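Cpftsy (Physcomitrella patens, PDB 4AK9) probably acts as the chloroplast signal recognition particle receptor, a GTPase of the SRP family that helps deliver proteins to the thylakoid membrane. Local coordinates at residues 119-124 against 131-136; 137-142 against 304-309. One frame throughout, in Å; residues are numbered along the deposited sequence.

Contact 1: 119-124 against 131-136; sequences LMIVGV and TTLGKL
Ile121, on the central strand of the GTPase sheet, meets Leu133 and Leu136 of the helix that follows it, and all three side chains are buried. The tight part lies at Leu133. Ile121 CG1 comes within 3.4 Å of Leu133 CD1, closer than carbons usually sit, and the other methyl, Leu133 CD2, lies 3.8 Å from Ile121 CB, so both branches of the leucine press on one side of the isoleucine as the two side chains slide past each other in opposite directions. The first torsion of Leu133 (chi1 -132°) is close to eclipsed, so the short distance is best read with caution.

Toward Leu136 the packing is easier: the side chains meet tip to tip, with Ile121 CD1 3.9 Å from Leu136 CD1. Ile121 reaches both leucines because CG1 stands anti to its carbonyl carbon (chi1 -59°), and CD1 then extends the branch to the second one. A beta-branched residue suits the strand, while leucines, unbranched at CB, suit the helix. Cutting Ile121 back to an alanine is likely to open a gap between strand and helix, leaving the methyls of Leu133 and Leu136 without this partner.

The looser side lies toward Val124, which is partly exposed and packs on Glu54 of the second subunit. The strand, short turn and helix are consistent with the Walker A P-loop of this GTPase family, and Lys129 NZ bonds to Gly123 O. With purely apolar contacts between the touching residues, directional bonding is left to the backbone of the sheet and to the P-loop, and across the Ile121, Leu133 and Leu136 side chains the contact rests on close-fitting hydrocarbon.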
loop_
_atom_site.group_PDB
_atom_site.type_symbol
_atom_site.label_atom_id
_atom_site.label_comp_id
_atom_site.label_asym_id
_atom_site.label_seq_id
_atom_site.Cartn_x
_atom_site.Cartn_y
_atom_site.Cartn_z
ATOM N N LEU A 119 8.211 -5.271 29.673
ATOM C CA LEU A 119 7.794 -4.896 28.310
ATOM C C LEU A 119 7.526 -6.188 27.548
ATOM O O LEU A 119 8.414 -7.056 27.439
ATOM C CB LEU A 119 8.927 -4.118 27.622
ATOM C CG LEU A 119 9.088 -2.605 27.735
ATOM C CD1 LEU A 119 8.792 -2.103 29.108
ATOM C CD2 LEU A 119 10.484 -2.190 27.321
ATOM N N MET A 120 6.313 -6.355 27.025
ATOM C CA MET A 120 6.031 -7.495 26.169
ATOM C C MET A 120 6.140 -7.078 24.700
ATOM O O MET A 120 5.618 -6.041 24.306
ATOM C CB MET A 120 4.647 -8.083 26.447
ATOM C CG MET A 120 4.543 -8.770 27.796
ATOM S SD MET A 120 2.815 -9.223 28.117
ATOM C CE MET A 120 2.557 -10.652 27.075
ATOM N N ILE A 121 6.870 -7.857 23.918
ATOM C CA ILE A 121 7.054 -7.562 22.498
ATOM C C ILE A 121 6.165 -8.545 21.746
ATOM O O ILE A 121 6.256 -9.781 21.928
ATOM C CB ILE A 121 8.519 -7.767 22.064
ATOM C CG1 ILE A 121 9.486 -6.882 22.856
ATOM C CG2 ILE A 121 8.686 -7.677 20.522
ATOM C CD1 ILE A 121 9.056 -5.472 23.162
ATOM N N VAL A 122 5.253 -8.031 20.918
ATOM C CA VAL A 122 4.351 -8.926 20.193
ATOM C C VAL A 122 4.383 -8.660 18.681
ATOM O O VAL A 122 4.914 -7.638 18.236
ATOM C CB VAL A 122 2.880 -8.779 20.683
ATOM C CG1 VAL A 122 2.797 -9.088 22.194
ATOM C CG2 VAL A 122 2.399 -7.361 20.434
ATOM N N GLY A 123 3.815 -9.576 17.908
ATOM C CA GLY A 123 3.800 -9.414 16.454
ATOM C C GLY A 123 3.963 -10.706 15.688
ATOM O O GLY A 123 4.099 -11.780 16.268
ATOM N N VAL A 124 3.959 -10.606 14.363
ATOM C CA VAL A 124 3.880 -11.822 13.557
ATOM C C VAL A 124 5.230 -12.449 13.285
ATOM O O VAL A 124 5.338 -13.662 13.134
ATOM C CB VAL A 124 3.159 -11.587 12.200
ATOM C CG1 VAL A 124 1.978 -10.660 12.386
ATOM C CG2 VAL A 124 4.115 -11.030 11.163
ATOM N N THR A 131 15.103 -9.520 16.753
ATOM C CA THR A 131 16.049 -8.459 16.478
ATOM C C THR A 131 15.680 -7.195 17.225
ATOM O O THR A 131 16.535 -6.554 17.831
ATOM C CB THR A 131 16.068 -8.163 14.951
ATOM O OG1 THR A 131 16.618 -9.291 14.269
ATOM C CG2 THR A 131 16.910 -6.953 14.661
ATOM N N THR A 132 14.395 -6.840 17.218
ATOM C CA THR A 132 13.968 -5.617 17.917
ATOM C C THR A 132 14.250 -5.687 19.417
ATOM O O THR A 132 14.701 -4.695 20.017
ATOM C CB THR A 132 12.476 -5.306 17.651
ATOM O OG1 THR A 132 12.298 -5.156 16.234
ATOM C CG2 THR A 132 12.050 -3.994 18.358
ATOM N N LEU A 133 13.945 -6.847 19.986
ATOM C CA LEU A 133 14.198 -7.186 21.381
ATOM C C LEU A 133 15.690 -6.933 21.699
ATOM O O LEU A 133 16.021 -6.273 22.676
ATOM C CB LEU A 133 13.834 -8.663 21.588
ATOM C CG LEU A 133 12.962 -9.108 22.775
ATOM C CD1 LEU A 133 12.596 -7.944 23.640
ATOM C CD2 LEU A 133 11.705 -9.827 22.292
ATOM N N GLY A 134 16.578 -7.451 20.860
ATOM C CA GLY A 134 18.013 -7.236 21.053
ATOM C C GLY A 134 18.415 -5.776 20.989
ATOM O O GLY A 134 19.197 -5.293 21.830
ATOM N N LYS A 135 17.868 -5.036 20.018
ATOM C CA LYS A 135 18.251 -3.646 19.906
ATOM C C LYS A 135 17.661 -2.802 21.018
ATOM O O LYS A 135 18.264 -1.778 21.395
ATOM C CB LYS A 135 17.848 -3.080 18.538
ATOM C CG LYS A 135 18.511 -3.803 17.355
ATOM C CD LYS A 135 18.281 -3.009 16.048
ATOM C CE LYS A 135 18.606 -3.858 14.846
ATOM N NZ LYS A 135 18.694 -3.013 13.562
ATOM N N LEU A 136 16.491 -3.193 21.542
ATOM C CA LEU A 136 15.975 -2.498 22.734
ATOM C C LEU A 136 16.913 -2.718 23.925
ATOM O O LEU A 136 17.222 -1.784 24.681
ATOM C CB LEU A 136 14.566 -2.984 23.113
ATOM C CG LEU A 136 13.432 -2.412 22.282
ATOM C CD1 LEU A 136 12.114 -3.130 22.618
ATOM C CD2 LEU A 136 13.346 -0.898 22.554
#

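Contact 2: 137-142 against 304-309; sequences ANRFKK and LQPFDA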
loop_
_atom_site.group_PDB
_atom_site.type_symbol
_atom_site.label_atom_id
_atom_site.label_comp_id
_atom_site.label_asym_id
_atom_site.label_seq_id
_atom_site.Cartn_x
_atom_site.Cartn_y
_atom_site.Cartn_z
ATOM N N ALA A 137 17.303 -3.963 24.118
ATOM C CA ALA A 137 18.214 -4.329 25.207
ATOM C C ALA A 137 19.482 -3.496 25.176
ATOM O O ALA A 137 19.951 -3.017 26.212
ATOM C CB ALA A 137 18.568 -5.769 25.108
ATOM N N ASN A 138 20.021 -3.315 23.973
ATOM C CA ASN A 138 21.250 -2.574 23.786
ATOM C C ASN A 138 21.081 -1.120 24.216
ATOM O O ASN A 138 21.989 -0.516 24.796
ATOM C CB ASN A 138 21.691 -2.669 22.323
ATOM C CG ASN A 138 22.830 -1.716 21.991
ATOM O OD1 ASN A 138 23.989 -1.983 22.310
ATOM N ND2 ASN A 138 22.500 -0.593 21.344
ATOM N N ARG A 139 19.908 -0.549 23.945
ATOM C CA ARG A 139 19.612 0.801 24.437
ATOM C C ARG A 139 19.583 0.889 25.960
ATOM O O ARG A 139 20.092 1.848 26.542
ATOM C CB ARG A 139 18.279 1.330 23.873
ATOM C CG ARG A 139 18.343 1.665 22.410
ATOM C CD ARG A 139 17.034 2.305 21.930
ATOM N NE ARG A 139 16.817 3.611 22.539
ATOM C CZ ARG A 139 17.383 4.742 22.125
ATOM N NH1 ARG A 139 18.217 4.749 21.088
ATOM N NH2 ARG A 139 17.097 5.875 22.751
ATOM N N PHE A 140 18.963 -0.088 26.609
ATOM C CA PHE A 140 18.900 -0.079 28.065
ATOM C C PHE A 140 20.278 -0.251 28.691
ATOM O O PHE A 140 20.625 0.436 29.663
ATOM C CB PHE A 140 17.962 -1.174 28.563
ATOM C CG PHE A 140 16.507 -0.854 28.374
ATOM C CD1 PHE A 140 15.938 0.219 29.042
ATOM C CD2 PHE A 140 15.712 -1.638 27.563
ATOM C CE1 PHE A 140 14.591 0.521 28.869
ATOM C CE2 PHE A 140 14.363 -1.353 27.391
ATOM C CZ PHE A 140 13.802 -0.281 28.040
ATOM N N LYS A 141 21.048 -1.176 28.137
ATOM C CA LYS A 141 22.416 -1.455 28.617
ATOM C C LYS A 141 23.321 -0.237 28.525
ATOM O O LYS A 141 24.104 0.029 29.427
ATOM C CB LYS A 141 23.020 -2.628 27.845
ATOM C CG LYS A 141 22.334 -3.955 28.191
ATOM C CD LYS A 141 22.357 -4.180 29.711
ATOM C CE LYS A 141 21.793 -5.543 30.112
ATOM N NZ LYS A 141 21.772 -5.738 31.608
ATOM N N LYS A 142 23.176 0.528 27.449
ATOM C CA LYS A 142 23.965 1.736 27.264
ATOM C C LYS A 142 23.627 2.796 28.304
ATOM O O LYS A 142 24.420 3.695 28.561
ATOM C CB LYS A 142 23.772 2.288 25.847
ATOM C CG LYS A 142 24.683 1.634 24.816
ATOM C CD LYS A 142 24.144 1.819 23.410
ATOM C CE LYS A 142 23.835 3.289 23.104
ATOM N NZ LYS A 142 22.557 3.474 22.314
ATOM N N LEU A 304 17.817 1.263 15.760
ATOM C CA LEU A 304 16.460 1.348 16.302
ATOM C C LEU A 304 16.370 2.665 17.045
ATOM O O LEU A 304 17.048 2.880 18.058
ATOM C CB LEU A 304 16.185 0.193 17.263
ATOM C CG LEU A 304 14.756 0.148 17.801
ATOM C CD1 LEU A 304 13.780 -0.295 16.682
ATOM C CD2 LEU A 304 14.712 -0.802 18.996
ATOM N N GLN A 305 15.570 3.582 16.523
ATOM C CA GLN A 305 15.566 4.942 17.056
ATOM C C GLN A 305 14.221 5.267 17.680
ATOM O O GLN A 305 13.182 4.832 17.176
ATOM C CB GLN A 305 15.873 5.944 15.942
ATOM C CG GLN A 305 17.335 5.879 15.477
ATOM C CD GLN A 305 18.277 6.273 16.601
ATOM O OE1 GLN A 305 18.050 7.284 17.285
ATOM N NE2 GLN A 305 19.324 5.481 16.817
ATOM N N PRO A 306 14.239 6.047 18.773
ATOM C CA PRO A 306 12.989 6.478 19.397
ATOM C C PRO A 306 12.289 7.437 18.437
ATOM O O PRO A 306 12.955 8.210 17.745
ATOM C CB PRO A 306 13.449 7.200 20.667
ATOM C CG PRO A 306 14.891 7.612 20.365
ATOM C CD PRO A 306 15.436 6.506 19.512
ATOM N N PHE A 307 10.962 7.366 18.367
ATOM C CA PHE A 307 10.244 8.180 17.414
ATOM C C PHE A 307 10.018 9.608 17.921
ATOM O O PHE A 307 9.700 9.834 19.088
ATOM C CB PHE A 307 8.898 7.527 17.072
ATOM C CG PHE A 307 8.161 8.231 15.974
ATOM C CD1 PHE A 307 8.557 8.085 14.662
ATOM C CD2 PHE A 307 7.069 9.045 16.267
ATOM C CE1 PHE A 307 7.882 8.753 13.624
ATOM C CE2 PHE A 307 6.388 9.688 15.249
ATOM C CZ PHE A 307 6.801 9.547 13.932
ATOM N N ASP A 308 10.180 10.585 17.040
ATOM C CA ASP A 308 9.782 11.952 17.345
ATOM C C ASP A 308 9.122 12.536 16.101
ATOM O O ASP A 308 9.703 12.505 15.018
ATOM C CB ASP A 308 10.995 12.802 17.734
ATOM C CG ASP A 308 10.634 14.248 17.942
ATOM O OD1 ASP A 308 9.929 14.541 18.942
ATOM O OD2 ASP A 308 11.029 15.105 17.115
ATOM N N ALA A 309 7.917 13.074 16.266
ATOM C CA ALA A 309 7.103 13.511 15.133
ATOM C C ALA A 309 7.778 14.635 14.346
ATOM O O ALA A 309 7.832 14.616 13.137
ATOM C CB ALA A 309 5.743 13.956 15.620
HETATM O O HOH W 1 18.847 7.529 19.978
HETATM O O HOH W 2 19.280 2.762 19.569
#
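Arg139 projects from the helix toward the edge strand 304-306 and meets it in two ways, by packing and through water. The packing is with Pro306, whose CD lies over one face of the guanidinium, near its rim, the ring crossing the side chain obliquely. Pro306 CD stands 3.4 Å above the plane of the Arg139 guanidinium. Its distance to Arg139 NH1 is 3.6 Å. A proline suits this place because its ring offers a compact apolar surface to the flat cation. The arginine chain bends at its third torsion (chi3 66°), turning the guanidinium from the line of the extended chain.

The polar links run through two waters, both at the guanidinium edge and in its plane. Water 2 accepts from Arg139 NH1 at 2.7 Å and donates to Leu304 O at the same length, bridging a carbonyl that lies 3.7 Å from Arg139 NH1. Water 1, 3.1 Å from Arg139 NH1, lies 2.8 Å from Gln305 OE1 and hydrogen-bonds to it. NH1 thus serves two waters.

Two of these groups have further partners outside the segments. Arg139 NH2 donates to the backbone O of Ser11, a residue left by the expression tag; Gln305 OE1 also accepts from Asp15 N, and Gln305 NE2 bonds to Asp302 O.

A long arginine with several N-H donors suits a partly exposed site where waters relay the bonds: one face of its planar cation takes the proline while its edge serves the waters. The guanidinium charge is probably stabilised by the water oxygens at that edge, and helix and strand are joined by hydration as much as by touch.

Both contacts draw on helix 126-142 and the same sheet, but at successive levels of the helix and different places in the sheet. Contact 1 joins its earlier turns to the central strand 117-123 and is wholly buried; contact 2 joins its later turns to an outermost strand of this chain's sheet, 304-306, and is only partly buried. Their chemistry follows: aliphatic chains alone in the core, a cation, a proline and bridging waters nearer the surface. The two meet directly, since Leu136 CD2 packs on Leu304 CD2 at 3.8 Å and Leu119 CD2 on Phe140 CZ at 3.9 Å, so the apolar layer of contact 1 continues beneath the hydrated one.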